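Local coordinates for protein calreticulin, putative,Calreticulin, putative (Trypanosoma cruzi, PDB 5HCF) that probably acts as an endoplasmic reticulum chaperone, a calreticulin whose legume-lectin-like globular domain is thought to bind carbohydrate and peptide, at residues A[86-91]-A[211-216]; A[133-138]-A[173-178]. All blocks are in the same frame, centred on the assembly; numbering follows the deposited sequence.

Interaction 1: residues A[86-91]-A[211-216]; sequences GYIKLL and VGIDVW
Lys-89 and Gly-212 form a hydrogen-bonded antiparallel pair in the seven-stranded sheet of the legume-lectin sandwich, and show how one strand pair can line the hydrophobic core on one face and, probably, a ligand pocket on the other. Both backbone bonds of the pair are 2.9 Å, Lys-89 N to Gly-212 O and Gly-212 N to Lys-89 O; the first meets its acceptor nearly head-on, with a C=O...N angle of 163°. The ladder does not run on to Tyr-87. There a water intervenes, accepting from Asp-214 N at 2.7 Å and donating to both Tyr-87 O and Asp-214 O, so these polar backbone atoms are satisfied although the strands have spread.

Apolar contacts occupy the sheet face turned to strand 69-76. Leu-90 CD2 lies 3.9 Å from Val-211 CG2, and Ile-88 CG2 is 4.2 Å from Ile-213 CG1, while Ile-88 and Leu-90 also rest on Val-71 and tie the two sheets of the sandwich together. On the other face, Leu-91 CD1 covers the backbone of Gly-212, where no side chain stands in its way.

Charge and aromatic surface share that second face. The extended chain of Lys-89 brings NZ to 2.8 Å from Asp-214 OD2, a salt bridge that uses the anti lone pair of the carboxylate. A tyrosine, a lysine and an aspartate on this sheet recall the carbohydrate site of vertebrate calreticulins, and an acetic acid molecule bound close to Tyr-87 is consistent with a pocket here. With chi1 at 51°, Tyr-87 CG sits between its own N and carbonyl carbon. The ring thereby lies alongside the second strand, and Val-215 CG1 makes a CH-pi contact over its face, 4.0 Å from the centroid.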
# COMPACT_ATOMS: atom_id res chain seq x y z
N GLY A 86 2.33 -3.45 -7.16
CA GLY A 86 2.97 -2.28 -6.60
C GLY A 86 2.37 -1.94 -5.26
O GLY A 86 2.24 -0.77 -4.89
N TYR A 87 2.01 -2.98 -4.51
CA TYR A 87 1.36 -2.81 -3.22
C TYR A 87 2.30 -3.18 -2.07
O TYR A 87 3.22 -3.98 -2.25
CB TYR A 87 0.10 -3.66 -3.15
CG TYR A 87 0.33 -5.11 -3.54
CD1 TYR A 87 0.77 -6.04 -2.60
CD2 TYR A 87 0.11 -5.54 -4.84
CE1 TYR A 87 0.99 -7.37 -2.96
CE2 TYR A 87 0.32 -6.86 -5.20
CZ TYR A 87 0.76 -7.77 -4.26
OH TYR A 87 0.97 -9.08 -4.62
N ILE A 88 2.06 -2.60 -0.90
CA ILE A 88 2.85 -2.90 0.29
C ILE A 88 2.01 -3.65 1.32
O ILE A 88 0.78 -3.72 1.20
CB ILE A 88 3.41 -1.62 0.94
CG1 ILE A 88 2.29 -0.85 1.65
CG2 ILE A 88 4.12 -0.76 -0.09
CD1 ILE A 88 2.77 0.32 2.47
N LYS A 89 2.67 -4.20 2.33
CA LYS A 89 2.00 -4.91 3.40
C LYS A 89 2.43 -4.41 4.77
O LYS A 89 3.60 -4.06 4.98
CB LYS A 89 2.26 -6.42 3.30
CG LYS A 89 1.71 -7.08 2.05
CD LYS A 89 2.05 -8.56 2.04
CE LYS A 89 1.25 -9.32 1.00
NZ LYS A 89 1.57 -10.77 1.03
N LEU A 90 1.50 -4.39 5.72
CA LEU A 90 1.82 -4.08 7.11
C LEU A 90 1.60 -5.33 7.94
O LEU A 90 0.51 -5.91 7.93
CB LEU A 90 0.96 -2.91 7.62
CG LEU A 90 0.94 -1.66 6.73
CD1 LEU A 90 0.04 -0.59 7.32
CD2 LEU A 90 2.34 -1.12 6.52
N LEU A 91 2.63 -5.76 8.66
CA LEU A 91 2.60 -7.07 9.30
C LEU A 91 2.90 -7.01 10.79
O LEU A 91 3.73 -6.21 11.23
CB LEU A 91 3.61 -8.01 8.63
CG LEU A 91 3.68 -8.01 7.10
CD1 LEU A 91 4.80 -7.12 6.60
CD2 LEU A 91 3.85 -9.43 6.58
N VAL A 211 6.94 -3.36 7.83
CA VAL A 211 6.39 -3.09 6.51
C VAL A 211 7.16 -3.96 5.52
O VAL A 211 8.38 -4.09 5.62
CB VAL A 211 6.49 -1.61 6.11
CG1 VAL A 211 7.94 -1.17 6.03
CG2 VAL A 211 5.80 -1.37 4.78
N GLY A 212 6.45 -4.56 4.57
CA GLY A 212 7.10 -5.41 3.59
C GLY A 212 6.60 -5.19 2.18
O GLY A 212 5.44 -4.84 1.97
N ILE A 213 7.49 -5.40 1.22
CA ILE A 213 7.11 -5.38 -0.18
C ILE A 213 7.20 -6.79 -0.74
O ILE A 213 8.29 -7.35 -0.87
CB ILE A 213 7.99 -4.43 -1.02
CG1 ILE A 213 7.62 -2.97 -0.71
CG2 ILE A 213 7.81 -4.69 -2.49
CD1 ILE A 213 8.65 -1.96 -1.17
N ASP A 214 6.04 -7.35 -1.04
CA ASP A 214 5.94 -8.71 -1.54
C ASP A 214 5.14 -8.69 -2.83
O ASP A 214 3.91 -8.73 -2.81
CB ASP A 214 5.28 -9.61 -0.49
CG ASP A 214 4.78 -10.92 -1.07
OD1 ASP A 214 5.46 -11.48 -1.95
OD2 ASP A 214 3.68 -11.36 -0.66
N VAL A 215 5.83 -8.59 -3.96
CA VAL A 215 5.15 -8.47 -5.25
C VAL A 215 5.78 -9.34 -6.32
O VAL A 215 6.95 -9.72 -6.23
CB VAL A 215 5.14 -7.01 -5.75
CG1 VAL A 215 4.46 -6.11 -4.76
CG2 VAL A 215 6.56 -6.53 -6.04
N TRP A 216 4.99 -9.65 -7.34
CA TRP A 216 5.47 -10.30 -8.55
C TRP A 216 5.45 -9.30 -9.69
O TRP A 216 4.48 -8.56 -9.85
CB TRP A 216 4.62 -11.53 -8.89
CG TRP A 216 4.67 -11.94 -10.33
CD1 TRP A 216 3.78 -11.60 -11.32
CD2 TRP A 216 5.65 -12.77 -10.96
NE1 TRP A 216 4.15 -12.16 -12.51
CE2 TRP A 216 5.30 -12.89 -12.32
CE3 TRP A 216 6.80 -13.43 -10.50
CZ2 TRP A 216 6.05 -13.63 -13.23
CZ3 TRP A 216 7.55 -14.17 -11.40
CH2 TRP A 216 7.17 -14.26 -12.75
O HOH W 1 3.48 -6.58 -0.93

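Interaction 2: residues A[133-138]-A[173-178]; sequences WSKRIR and EEDWSL
Asp-175 O, the last carbonyl of the short helix 172-175, is gripped by two donors of a single residue, Ser-134. The amide Ser-134 N reaches it at 3.0 Å, nearly in line with the carbonyl at a C=O...N angle of 165°. Ser-134 OG donates to the same Asp-175 O at 2.6 Å, but from above the carbonyl plane, since a chi1 of 67° folds the hydroxyl back between the serine's own N and carbonyl carbon. The two bonds fix the serine against the helix end from different directions.

Beside this grip the two indoles form an offset stack, the five-membered ring of Trp-133 over the six-membered ring of Trp-176, with centroids 4.2 Å apart and planes at 20°. The touching atom is Trp-133 CD1, 3.3 Å from Trp-176 CZ2 and displaced toward the rim of the ring beneath it.

In the lectin sandwich this pairing joins the loop that leaves strand 129-132, at the margin of one sheet, to the helical turn that follows strand 165-171 of the other. Tyr-158 completes the join: its hydroxyl is hydrogen-bonded to both Trp-133 NE1 and Asp-175 OD2, and its ring meets Trp-176 edge-to-face. Trp-176 NE1 is held in turn by Ile-122 O, so both buried indole N-H groups have acceptors.

Lys-135, itself partly exposed, stretches past Asp-175, its NZ 4.0 Å from Asp-175 OD2, too far for a salt bridge although the opposite charges may still attract. Lys-135 O turns back over one face of Trp-133, 3.4 Å above the ring plane.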
# COMPACT_ATOMS: atom_id res chain seq x y z
N TRP A 133 -11.36 -5.88 -0.29
CA TRP A 133 -12.19 -4.70 -0.45
C TRP A 133 -13.26 -4.91 -1.53
O TRP A 133 -12.95 -5.30 -2.65
CB TRP A 133 -11.31 -3.50 -0.79
CG TRP A 133 -11.97 -2.16 -0.76
CD1 TRP A 133 -13.06 -1.79 -0.03
CD2 TRP A 133 -11.55 -0.99 -1.47
NE1 TRP A 133 -13.35 -0.46 -0.25
CE2 TRP A 133 -12.44 0.05 -1.13
CE3 TRP A 133 -10.50 -0.72 -2.37
CZ2 TRP A 133 -12.32 1.34 -1.65
CZ3 TRP A 133 -10.39 0.56 -2.88
CH2 TRP A 133 -11.29 1.57 -2.52
N SER A 134 -14.52 -4.65 -1.18
CA SER A 134 -15.62 -4.87 -2.11
C SER A 134 -15.60 -3.92 -3.31
O SER A 134 -16.12 -4.25 -4.37
CB SER A 134 -16.97 -4.76 -1.39
OG SER A 134 -17.20 -3.43 -0.95
N LYS A 135 -15.02 -2.73 -3.14
CA LYS A 135 -14.99 -1.75 -4.22
C LYS A 135 -13.77 -1.95 -5.11
O LYS A 135 -12.68 -2.26 -4.63
CB LYS A 135 -15.00 -0.32 -3.66
CG LYS A 135 -16.26 0.00 -2.86
CD LYS A 135 -16.47 1.50 -2.72
CE LYS A 135 -17.89 1.78 -2.24
NZ LYS A 135 -18.09 3.20 -1.85
N ARG A 136 -13.95 -1.75 -6.42
CA ARG A 136 -12.86 -1.98 -7.35
C ARG A 136 -12.50 -0.67 -8.06
O ARG A 136 -13.16 -0.28 -9.02
CB ARG A 136 -13.23 -3.06 -8.37
CG ARG A 136 -13.74 -4.35 -7.72
CD ARG A 136 -13.85 -5.52 -8.69
NE ARG A 136 -12.61 -6.28 -8.80
CZ ARG A 136 -11.60 -5.99 -9.62
NH1 ARG A 136 -11.65 -4.93 -10.42
NH2 ARG A 136 -10.52 -6.77 -9.63
N ILE A 137 -11.47 0.01 -7.56
CA ILE A 137 -10.95 1.21 -8.20
C ILE A 137 -9.69 0.91 -9.01
O ILE A 137 -8.70 0.40 -8.47
CB ILE A 137 -10.63 2.32 -7.18
CG1 ILE A 137 -11.90 3.09 -6.81
CG2 ILE A 137 -9.60 3.28 -7.75
CD1 ILE A 137 -12.89 2.29 -6.01
N ARG A 138 -9.73 1.21 -10.30
CA ARG A 138 -8.56 1.05 -11.15
C ARG A 138 -7.57 2.20 -10.94
O ARG A 138 -7.98 3.35 -10.76
CB ARG A 138 -8.96 0.98 -12.63
CG ARG A 138 -9.74 -0.27 -13.00
CD ARG A 138 -10.02 -0.29 -14.49
NE ARG A 138 -10.40 -1.62 -14.97
CZ ARG A 138 -9.63 -2.39 -15.74
NH1 ARG A 138 -8.43 -1.95 -16.13
NH2 ARG A 138 -10.05 -3.59 -16.12
N GLU A 173 -17.56 -1.84 7.83
CA GLU A 173 -18.58 -2.88 7.96
C GLU A 173 -19.37 -3.08 6.67
O GLU A 173 -19.82 -4.19 6.37
CB GLU A 173 -19.52 -2.53 9.12
CG GLU A 173 -20.52 -3.60 9.47
CD GLU A 173 -21.41 -3.20 10.63
OE1 GLU A 173 -22.58 -3.65 10.66
OE2 GLU A 173 -20.94 -2.43 11.49
N GLU A 174 -19.54 -2.00 5.91
CA GLU A 174 -20.35 -2.03 4.70
C GLU A 174 -19.55 -2.36 3.43
O GLU A 174 -20.07 -3.02 2.53
CB GLU A 174 -21.08 -0.68 4.55
CG GLU A 174 -22.03 -0.35 5.71
CD GLU A 174 -22.69 1.02 5.58
OE1 GLU A 174 -22.16 1.88 4.85
OE2 GLU A 174 -23.74 1.23 6.21
N ASP A 175 -18.31 -1.90 3.36
CA ASP A 175 -17.51 -2.09 2.13
C ASP A 175 -16.56 -3.29 2.17
O ASP A 175 -15.82 -3.52 1.22
CB ASP A 175 -16.71 -0.82 1.83
CG ASP A 175 -17.60 0.40 1.65
OD1 ASP A 175 -18.82 0.23 1.52
OD2 ASP A 175 -17.07 1.52 1.65
N TRP A 176 -16.57 -4.02 3.29
CA TRP A 176 -15.92 -5.33 3.38
C TRP A 176 -16.93 -6.33 3.92
O TRP A 176 -17.95 -5.95 4.49
CB TRP A 176 -14.70 -5.29 4.31
CG TRP A 176 -13.47 -4.68 3.72
CD1 TRP A 176 -12.39 -5.34 3.22
CD2 TRP A 176 -13.17 -3.28 3.61
NE1 TRP A 176 -11.44 -4.44 2.79
CE2 TRP A 176 -11.90 -3.17 3.02
CE3 TRP A 176 -13.85 -2.11 3.95
CZ2 TRP A 176 -11.29 -1.94 2.76
CZ3 TRP A 176 -13.25 -0.89 3.69
CH2 TRP A 176 -11.99 -0.82 3.10
N SER A 177 -16.64 -7.62 3.76
CA SER A 177 -17.44 -8.66 4.42
C SER A 177 -16.75 -9.09 5.71
O SER A 177 -16.02 -10.09 5.74
CB SER A 177 -17.65 -9.87 3.50
OG SER A 177 -18.26 -9.48 2.28
N LEU A 178 -16.97 -8.32 6.76
CA LEU A 178 -16.32 -8.57 8.04
C LEU A 178 -17.26 -9.24 9.03
O LEU A 178 -16.87 -10.20 9.70
CB LEU A 178 -15.80 -7.26 8.64
CG LEU A 178 -14.84 -6.48 7.74
CD1 LEU A 178 -14.42 -5.16 8.38
CD2 LEU A 178 -13.63 -7.34 7.42

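Both contacts are largely buried, yet they occupy different levels of one sandwich. Interaction 1 lies near the centre of the chain, between neighbouring strands inside a single sheet; interaction 2 sits farther out, where a loop and a helix end bring the two sheets together. The first therefore combines regular backbone pairing with side-chain contacts on both faces of the sheet, whereas the second depends on one doubly used carbonyl and stacked aromatics. Opposite charges form a salt bridge in 86-91/211-216 but stay beyond salt-bridge distance in 133-138/173-178. Their centres are 19 Å apart and they do not touch, although in sequence interaction 2 is nested within the long excursion that interaction 1 closes.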